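Local structure of phiAB6 tailspike (5JS4) at residues A[669-681]-A[689-701]. The protein probably binds and fragments the exopolysaccharide of Acinetobacter baumannii as the trimeric, beta-helical tailspike of a bacteriophage. Residues are numbered along the deposited sequence; the frame is centred on the assembly and turned at random.
Sequences TGATHGIQMIETY and TEAAGFKVFWRDS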
ATOM      1  N   THR A 669       6.425 -71.646  -1.767  1.00  8.30           N
ATOM      2  CA  THR A 669       7.128 -72.125  -2.956  1.00  8.44           C
ATOM      3  C   THR A 669       7.310 -70.949  -3.913  1.00  8.46           C
ATOM      4  O   THR A 669       6.649 -69.917  -3.785  1.00  8.01           O
ATOM      5  CB  THR A 669       6.428 -73.311  -3.658  1.00  8.93           C
ATOM      6  OG1 THR A 669       5.205 -72.882  -4.259  1.00  9.99           O
ATOM      7  CG2 THR A 669       6.153 -74.452  -2.676  1.00  9.33           C
ATOM      8  N   GLY A 670       8.243 -71.104  -4.848  1.00  8.22           N
ATOM      9  CA  GLY A 670       8.585 -70.037  -5.776  1.00  8.72           C
ATOM     10  C   GLY A 670       8.252 -70.393  -7.204  1.00  9.19           C
ATOM     11  O   GLY A 670       7.736 -71.469  -7.498  1.00 10.39           O
ATOM     12  N   ALA A 671       8.567 -69.462  -8.092  1.00  8.28           N
ATOM     13  CA  ALA A 671       8.366 -69.658  -9.518  1.00  7.86           C
ATOM     14  C   ALA A 671       9.234 -68.675 -10.281  1.00  8.32           C
ATOM     15  O   ALA A 671       9.650 -67.651  -9.741  1.00  8.36           O
ATOM     16  CB  ALA A 671       6.905 -69.475  -9.881  1.00  8.35           C
ATOM     17  N   THR A 672       9.475 -68.993 -11.547  1.00  8.56           N
ATOM     18  CA  THR A 672      10.352 -68.212 -12.410  1.00  8.58           C
ATOM     19  C   THR A 672       9.519 -67.607 -13.526  1.00  8.07           C
ATOM     20  O   THR A 672       8.704 -68.303 -14.128  1.00  8.10           O
ATOM     21  CB  THR A 672      11.434 -69.122 -13.010  1.00  9.49           C
ATOM     22  OG1 THR A 672      12.220 -69.675 -11.946  1.00 11.31           O
ATOM     23  CG2 THR A 672      12.343 -68.358 -13.980  1.00  9.96           C
ATOM     24  N   HIS A 673       9.720 -66.321 -13.797  1.00  8.46           N
ATOM     25  CA  HIS A 673       8.944 -65.622 -14.828  1.00  8.73           C
ATOM     26  C   HIS A 673       9.754 -65.237 -16.057  1.00  8.42           C
ATOM     27  O   HIS A 673      10.970 -65.075 -16.013  1.00  8.42           O
ATOM     28  CB  HIS A 673       8.258 -64.363 -14.272  1.00 10.80           C
ATOM     29  CG  HIS A 673       9.187 -63.411 -13.577  1.00 13.99           C
ATOM     30  ND1 HIS A 673       9.913 -62.448 -14.241  1.00 17.09           N
ATOM     31  CD2 HIS A 673       9.494 -63.273 -12.267  1.00 16.11           C
ATOM     32  CE1 HIS A 673      10.633 -61.762 -13.373  1.00 17.29           C
ATOM     33  NE2 HIS A 673      10.400 -62.244 -12.166  1.00 18.49           N
ATOM     34  N   GLY A 674       9.033 -65.117 -17.161  1.00  8.30           N
ATOM     35  CA  GLY A 674       9.516 -64.460 -18.364  1.00  7.71           C
ATOM     36  C   GLY A 674       8.364 -63.640 -18.904  1.00  7.72           C
ATOM     37  O   GLY A 674       7.215 -63.837 -18.499  1.00  8.42           O
ATOM     38  N   ILE A 675       8.659 -62.715 -19.811  1.00  7.57           N
ATOM     39  CA  ILE A 675       7.614 -61.884 -20.395  1.00  7.96           C
ATOM     40  C   ILE A 675       7.598 -61.941 -21.919  1.00  8.15           C
ATOM     41  O   ILE A 675       8.530 -62.426 -22.562  1.00  7.94           O
ATOM     42  CB  ILE A 675       7.682 -60.419 -19.914  1.00  8.75           C
ATOM     43  CG1 ILE A 675       9.074 -59.823 -20.130  1.00  9.38           C
ATOM     44  CG2 ILE A 675       7.280 -60.323 -18.444  1.00  8.73           C
ATOM     45  CD1 ILE A 675       9.095 -58.310 -20.073  1.00  9.92           C
ATOM     46  N   GLN A 676       6.485 -61.469 -22.467  1.00  8.30           N
ATOM     47  CA  GLN A 676       6.309 -61.308 -23.908  1.00  8.27           C
ATOM     48  C   GLN A 676       5.429 -60.092 -24.121  1.00  8.44           C
ATOM     49  O   GLN A 676       4.415 -59.937 -23.446  1.00  9.22           O
ATOM     50  CB  GLN A 676       5.635 -62.538 -24.498  1.00  8.85           C
ATOM     51  CG  GLN A 676       5.439 -62.489 -26.006  1.00  9.25           C
ATOM     52  CD  GLN A 676       4.733 -63.723 -26.503  1.00 10.82           C
ATOM     53  OE1 GLN A 676       3.530 -63.875 -26.296  1.00 13.04           O
ATOM     54  NE2 GLN A 676       5.472 -64.625 -27.134  1.00 11.92           N
ATOM     55  N   MET A 677       5.802 -59.228 -25.055  1.00  8.04           N
ATOM     56  CA  MET A 677       5.029 -58.011 -25.273  1.00  8.20           C
ATOM     57  C   MET A 677       3.759 -58.312 -26.061  1.00  8.67           C
ATOM     58  O   MET A 677       3.702 -59.277 -26.829  1.00  9.21           O
ATOM     59  CB  MET A 677       5.867 -56.957 -25.989  1.00  8.31           C
ATOM     60  CG  MET A 677       7.175 -56.624 -25.292  1.00  8.40           C
ATOM     61  SD  MET A 677       7.015 -56.187 -23.548  1.00  9.50           S
ATOM     62  CE  MET A 677       6.103 -54.652 -23.680  1.00  9.96           C
ATOM     63  N   ILE A 678       2.740 -57.492 -25.822  1.00  8.97           N
ATOM     64  CA  ILE A 678       1.511 -57.488 -26.613  1.00  9.33           C
ATOM     65  C   ILE A 678       1.556 -56.237 -27.486  1.00  9.65           C
ATOM     66  O   ILE A 678       1.655 -55.119 -26.983  1.00 10.09           O
ATOM     67  CB  ILE A 678       0.255 -57.475 -25.715  1.00  9.74           C
ATOM     68  CG1 ILE A 678       0.236 -58.707 -24.806  1.00 10.20           C
ATOM     69  CG2 ILE A 678      -1.008 -57.437 -26.570  1.00  9.84           C
ATOM     70  CD1 ILE A 678      -0.808 -58.658 -23.713  1.00 10.71           C
ATOM     71  N   GLU A 679       1.494 -56.429 -28.800  1.00  9.76           N
ATOM     72  CA  GLU A 679       1.604 -55.318 -29.737  1.00 10.14           C
ATOM     73  C   GLU A 679       0.268 -54.608 -29.945  1.00 10.73           C
ATOM     74  O   GLU A 679      -0.792 -55.184 -29.720  1.00 12.25           O
ATOM     75  CB  GLU A 679       2.168 -55.822 -31.068  1.00 10.40           C
ATOM     76  CG  GLU A 679       3.572 -56.393 -30.916  1.00 10.70           C
ATOM     77  CD  GLU A 679       4.311 -56.545 -32.230  1.00 11.65           C
ATOM     78  OE1 GLU A 679       3.798 -57.255 -33.127  1.00 13.03           O
ATOM     79  OE2 GLU A 679       5.416 -55.967 -32.356  1.00 11.73           O
ATOM     80  N   THR A 680       0.337 -53.344 -30.353  1.00 11.13           N
ATOM     81  CA  THR A 680      -0.855 -52.567 -30.717  1.00 11.65           C
ATOM     82  C   THR A 680      -1.259 -52.819 -32.167  1.00 13.21           C
ATOM     83  O   THR A 680      -2.440 -52.784 -32.507  1.00 16.88           O
ATOM     84  CB  THR A 680      -0.610 -51.061 -30.548  1.00 11.56           C
ATOM     85  OG1 THR A 680       0.642 -50.712 -31.153  1.00 11.58           O
ATOM     86  CG2 THR A 680      -0.589 -50.680 -29.069  1.00 11.34           C
ATOM     87  N   TYR A 681      -0.252 -53.011 -33.012  1.00 13.01           N
ATOM     88  CA  TYR A 681      -0.409 -53.423 -34.409  1.00 12.30           C
ATOM     89  C   TYR A 681       0.806 -54.282 -34.754  1.00 12.11           C
ATOM     90  O   TYR A 681       1.819 -54.235 -34.054  1.00 11.25           O
ATOM     91  CB  TYR A 681      -0.502 -52.209 -35.344  1.00 13.00           C
ATOM     92  CG  TYR A 681       0.638 -51.221 -35.209  1.00 11.92           C
ATOM     93  CD1 TYR A 681       1.834 -51.401 -35.899  1.00 11.56           C
ATOM     94  CD2 TYR A 681       0.520 -50.102 -34.390  1.00 11.97           C
ATOM     95  CE1 TYR A 681       2.879 -50.502 -35.770  1.00 12.32           C
ATOM     96  CE2 TYR A 681       1.562 -49.200 -34.250  1.00 12.28           C
ATOM     97  CZ  TYR A 681       2.737 -49.402 -34.941  1.00 12.67           C
ATOM     98  OH  TYR A 681       3.775 -48.510 -34.808  1.00 15.54           O
ATOM     99  N   THR A 689       9.091 -50.141 -30.623  1.00 10.22           N
ATOM    100  CA  THR A 689       8.952 -50.283 -29.158  1.00 10.16           C
ATOM    101  C   THR A 689       7.638 -49.711 -28.613  1.00  9.69           C
ATOM    102  O   THR A 689       7.604 -49.106 -27.543  1.00  9.97           O
ATOM    103  CB  THR A 689      10.160 -49.704 -28.365  1.00 11.70           C
ATOM    104  OG1 THR A 689      10.317 -48.306 -28.633  1.00 12.71           O
ATOM    105  CG2 THR A 689      11.438 -50.449 -28.707  1.00 12.28           C
ATOM    106  N   GLU A 690       6.552 -49.915 -29.354  1.00  9.48           N
ATOM    107  CA  GLU A 690       5.220 -49.588 -28.868  1.00  9.41           C
ATOM    108  C   GLU A 690       4.483 -50.874 -28.510  1.00  9.01           C
ATOM    109  O   GLU A 690       4.476 -51.833 -29.286  1.00  8.81           O
ATOM    110  CB  GLU A 690       4.426 -48.798 -29.909  1.00  9.67           C
ATOM    111  CG  GLU A 690       3.001 -48.524 -29.460  1.00 10.48           C
ATOM    112  CD  GLU A 690       2.245 -47.637 -30.418  1.00 11.64           C
ATOM    113  OE1 GLU A 690       2.669 -46.478 -30.603  1.00 12.62           O
ATOM    114  OE2 GLU A 690       1.224 -48.103 -30.967  1.00 12.14           O
ATOM    115  N   ALA A 691       3.873 -50.901 -27.325  1.00  8.83           N
ATOM    116  CA  ALA A 691       3.119 -52.066 -26.884  1.00  8.92           C
ATOM    117  C   ALA A 691       1.799 -51.656 -26.251  1.00  8.56           C
ATOM    118  O   ALA A 691       1.664 -50.556 -25.712  1.00  8.86           O
ATOM    119  CB  ALA A 691       3.939 -52.900 -25.908  1.00  8.83           C
ATOM    120  N   ALA A 692       0.825 -52.552 -26.351  1.00  8.62           N
ATOM    121  CA  ALA A 692      -0.446 -52.414 -25.658  1.00  9.06           C
ATOM    122  C   ALA A 692      -0.309 -52.866 -24.207  1.00  9.37           C
ATOM    123  O   ALA A 692      -0.987 -52.353 -23.316  1.00 10.27           O
ATOM    124  CB  ALA A 692      -1.511 -53.238 -26.358  1.00  9.75           C
ATOM    125  N   GLY A 693       0.561 -53.844 -23.993  1.00  9.28           N
ATOM    126  CA  GLY A 693       0.754 -54.456 -22.685  1.00  8.54           C
ATOM    127  C   GLY A 693       1.784 -55.560 -22.793  1.00  8.01           C
ATOM    128  O   GLY A 693       2.636 -55.539 -23.685  1.00  8.11           O
ATOM    129  N   PHE A 694       1.718 -56.526 -21.887  1.00  7.98           N
ATOM    130  CA  PHE A 694       2.648 -57.642 -21.905  1.00  7.83           C
ATOM    131  C   PHE A 694       2.073 -58.849 -21.179  1.00  7.79           C
ATOM    132  O   PHE A 694       1.176 -58.713 -20.335  1.00  8.72           O
ATOM    133  CB  PHE A 694       4.021 -57.243 -21.327  1.00  7.98           C
ATOM    134  CG  PHE A 694       3.979 -56.718 -19.910  1.00  7.75           C
ATOM    135  CD1 PHE A 694       3.714 -55.379 -19.656  1.00  8.07           C
ATOM    136  CD2 PHE A 694       4.255 -57.552 -18.833  1.00  7.78           C
ATOM    137  CE1 PHE A 694       3.696 -54.889 -18.359  1.00  8.08           C
ATOM    138  CE2 PHE A 694       4.239 -57.065 -17.532  1.00  8.01           C
ATOM    139  CZ  PHE A 694       3.956 -55.735 -17.297  1.00  8.00           C
ATOM    140  N   LYS A 695       2.576 -60.023 -21.552  1.00  8.14           N
ATOM    141  CA  LYS A 695       2.239 -61.274 -20.897  1.00  8.76           C
ATOM    142  C   LYS A 695       3.330 -61.645 -19.912  1.00  8.46           C
ATOM    143  O   LYS A 695       4.507 -61.379 -20.154  1.00  8.90           O
ATOM    144  CB  LYS A 695       2.085 -62.404 -21.913  1.00  9.79           C
ATOM    145  CG  LYS A 695       0.944 -62.208 -22.899  1.00 11.32           C
ATOM    146  CD  LYS A 695       0.710 -63.469 -23.716  1.00 13.73           C
ATOM    147  CE  LYS A 695      -0.389 -63.281 -24.752  1.00 16.33           C
ATOM    148  NZ  LYS A 695      -0.617 -64.526 -25.540  1.00 18.34           N
ATOM    149  N   VAL A 696       2.918 -62.260 -18.805  1.00  8.33           N
ATOM    150  CA  VAL A 696       3.826 -62.837 -17.825  1.00  7.91           C
ATOM    151  C   VAL A 696       3.603 -64.342 -17.821  1.00  7.58           C
ATOM    152  O   VAL A 696       2.462 -64.800 -17.710  1.00  8.33           O
ATOM    153  CB  VAL A 696       3.565 -62.282 -16.414  1.00  7.95           C
ATOM    154  CG1 VAL A 696       4.561 -62.863 -15.415  1.00  7.91           C
ATOM    155  CG2 VAL A 696       3.632 -60.765 -16.417  1.00  8.11           C
ATOM    156  N   PHE A 697       4.691 -65.093 -17.956  1.00  7.88           N
ATOM    157  CA  PHE A 697       4.683 -66.553 -17.946  1.00  8.39           C
ATOM    158  C   PHE A 697       5.368 -67.006 -16.668  1.00  8.40           C
ATOM    159  O   PHE A 697       6.472 -66.554 -16.376  1.00  9.44           O
ATOM    160  CB  PHE A 697       5.470 -67.115 -19.135  1.00  8.84           C
ATOM    161  CG  PHE A 697       4.865 -66.817 -20.484  1.00  9.13           C
ATOM    162  CD1 PHE A 697       4.898 -65.531 -21.012  1.00  9.45           C
ATOM    163  CD2 PHE A 697       4.294 -67.833 -21.241  1.00  9.99           C
ATOM    164  CE1 PHE A 697       4.351 -65.263 -22.260  1.00 10.08           C
ATOM    165  CE2 PHE A 697       3.755 -67.570 -22.490  1.00 10.96           C
ATOM    166  CZ  PHE A 697       3.780 -66.283 -22.993  1.00 10.94           C
ATOM    167  N   TRP A 698       4.720 -67.894 -15.918  1.00  8.09           N
ATOM    168  CA  TRP A 698       5.264 -68.419 -14.667  1.00  7.51           C
ATOM    169  C   TRP A 698       5.517 -69.914 -14.760  1.00  7.40           C
ATOM    170  O   TRP A 698       4.645 -70.666 -15.197  1.00  8.40           O
ATOM    171  CB  TRP A 698       4.282 -68.187 -13.525  1.00  7.25           C
ATOM    172  CG  TRP A 698       4.142 -66.776 -13.067  1.00  7.12           C
ATOM    173  CD1 TRP A 698       3.106 -65.925 -13.321  1.00  7.34           C
ATOM    174  CD2 TRP A 698       5.057 -66.055 -12.238  1.00  7.02           C
ATOM    175  NE1 TRP A 698       3.318 -64.719 -12.703  1.00  7.69           N
ATOM    176  CE2 TRP A 698       4.515 -64.769 -12.036  1.00  7.14           C
ATOM    177  CE3 TRP A 698       6.286 -66.370 -11.644  1.00  7.12           C
ATOM    178  CZ2 TRP A 698       5.155 -63.801 -11.262  1.00  7.48           C
ATOM    179  CZ3 TRP A 698       6.922 -65.406 -10.880  1.00  7.46           C
ATOM    180  CH2 TRP A 698       6.360 -64.140 -10.695  1.00  7.44           C
ATOM    181  N   ARG A 699       6.691 -70.351 -14.310  1.00  7.39           N
ATOM    182  CA  ARG A 699       7.054 -71.765 -14.342  1.00  8.61           C
ATOM    183  C   ARG A 699       7.691 -72.228 -13.033  1.00  9.74           C
ATOM    184  O   ARG A 699       8.346 -71.447 -12.338  1.00 10.22           O
ATOM    185  CB  ARG A 699       7.999 -72.047 -15.513  1.00  8.62           C
ATOM    186  CG  ARG A 699       7.365 -71.786 -16.871  1.00  8.80           C
ATOM    187  CD  ARG A 699       8.329 -72.040 -18.015  1.00  9.31           C
ATOM    188  NE  ARG A 699       7.732 -71.673 -19.302  1.00  9.58           N
ATOM    189  CZ  ARG A 699       7.684 -70.438 -19.797  1.00  9.92           C
ATOM    190  NH1 ARG A 699       8.205 -69.408 -19.137  1.00  9.99           N
ATOM    191  NH2 ARG A 699       7.111 -70.226 -20.981  1.00 10.44           N
ATOM    192  N   ASP A 700       7.494 -73.505 -12.711  1.00 11.40           N
ATOM    193  CA  ASP A 700       8.110 -74.112 -11.522  1.00 13.71           C
ATOM    194  C   ASP A 700       9.549 -74.552 -11.812  1.00 14.94           C
ATOM    195  O   ASP A 700      10.062 -74.330 -12.910  1.00 14.49           O
ATOM    196  CB  ASP A 700       7.254 -75.277 -10.986  1.00 15.72           C
ATOM    197  CG  ASP A 700       7.108 -76.431 -11.974  1.00 17.51           C
ATOM    198  OD1 ASP A 700       7.971 -76.606 -12.856  1.00 17.83           O
ATOM    199  OD2 ASP A 700       6.115 -77.179 -11.853  1.00 21.83           O
ATOM    200  N   SER A 701      10.197 -75.176 -10.827  1.00 17.40           N
ATOM    201  CA  SER A 701      11.602 -75.577 -10.951  1.00 19.29           C
ATOM    202  C   SER A 701      11.849 -76.652 -12.018  1.00 20.27           C
ATOM    203  O   SER A 701      12.983 -76.826 -12.468  1.00 23.55           O
ATOM    204  CB  SER A 701      12.141 -76.055  -9.600  1.00 20.36           C
ATOM    205  OG  SER A 701      11.382 -77.142  -9.106  1.00 22.28           O
TER
HETATM  206  O   HOH W   1       9.713 -69.130 -16.721  1.00 11.09           O
HETATM  207  O   HOH W   2      11.051 -71.914 -10.905  1.00 17.25           O
HETATM  208  O   HOH W   3       1.664 -65.900 -26.439  1.00 25.66           O
HETATM  209  O   HOH W   4       3.392 -46.327 -33.299  1.00 19.49           O
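His673 and Trp698 sit beside each other in a non-hydrogen-bonded pair of two antiparallel strands, 672-678 and 693-699, in the C-terminal part of the tailspike beyond its beta-helix. Backbone bonds from Thr672–Arg699 to Ile678–Gly693 join them, and a classic beta bulge closes the run: Ala692 and Gly693 both face Ile678, whose O takes a bond from Ala692 N and a weak one from Gly693 N.

The tight face carries His673, Ile675, Met677, Phe694, Val696 and Trp698; His673 and Trp698 rest on Val656 and Met677 on Ile654 of strand 654-661, and Phe694 meets Val639 of strand 636-641. His673 CB lies over the six-membered ring of Trp698, 3.9 Å from its centroid, a CH-pi contact. With CG between backbone N and carbonyl carbon (chi1 54°), the imidazole turns its edge to that indole face in an offset edge-to-face pair, planes 76° apart. Ala671 CB meets Trp698 CE3 at 3.6 Å. Further along, Ile675 CG2 touches Phe694 CD2, while Met677, bent at chi2 and chi3, curls back to set CE 3.6 Å from Ala691 CB.

The other face is more polar and water-bridged, covered in part by a second subunit. Ile678 lies along Gly693, Phe694 and Lys695 there, its CD1 3.8 Å from Phe694 N. One water bridges Gln676 OE1 and Lys695 NZ; this ammonium group also forms a salt bridge with Glu632, and Gln676 NE2 reaches Gly666 O of the second subunit. Arg699 likewise divides NH1 between Gly668 O of that subunit and a water bound to Thr672 O. Phe697 brings its ring edge to Gly674 O.

Past the bulge, Thr680 OG1 donates to the anti lone pair of Glu690 OE2 at 2.7 Å, while a water links Glu690 OE1 to Tyr681 OH.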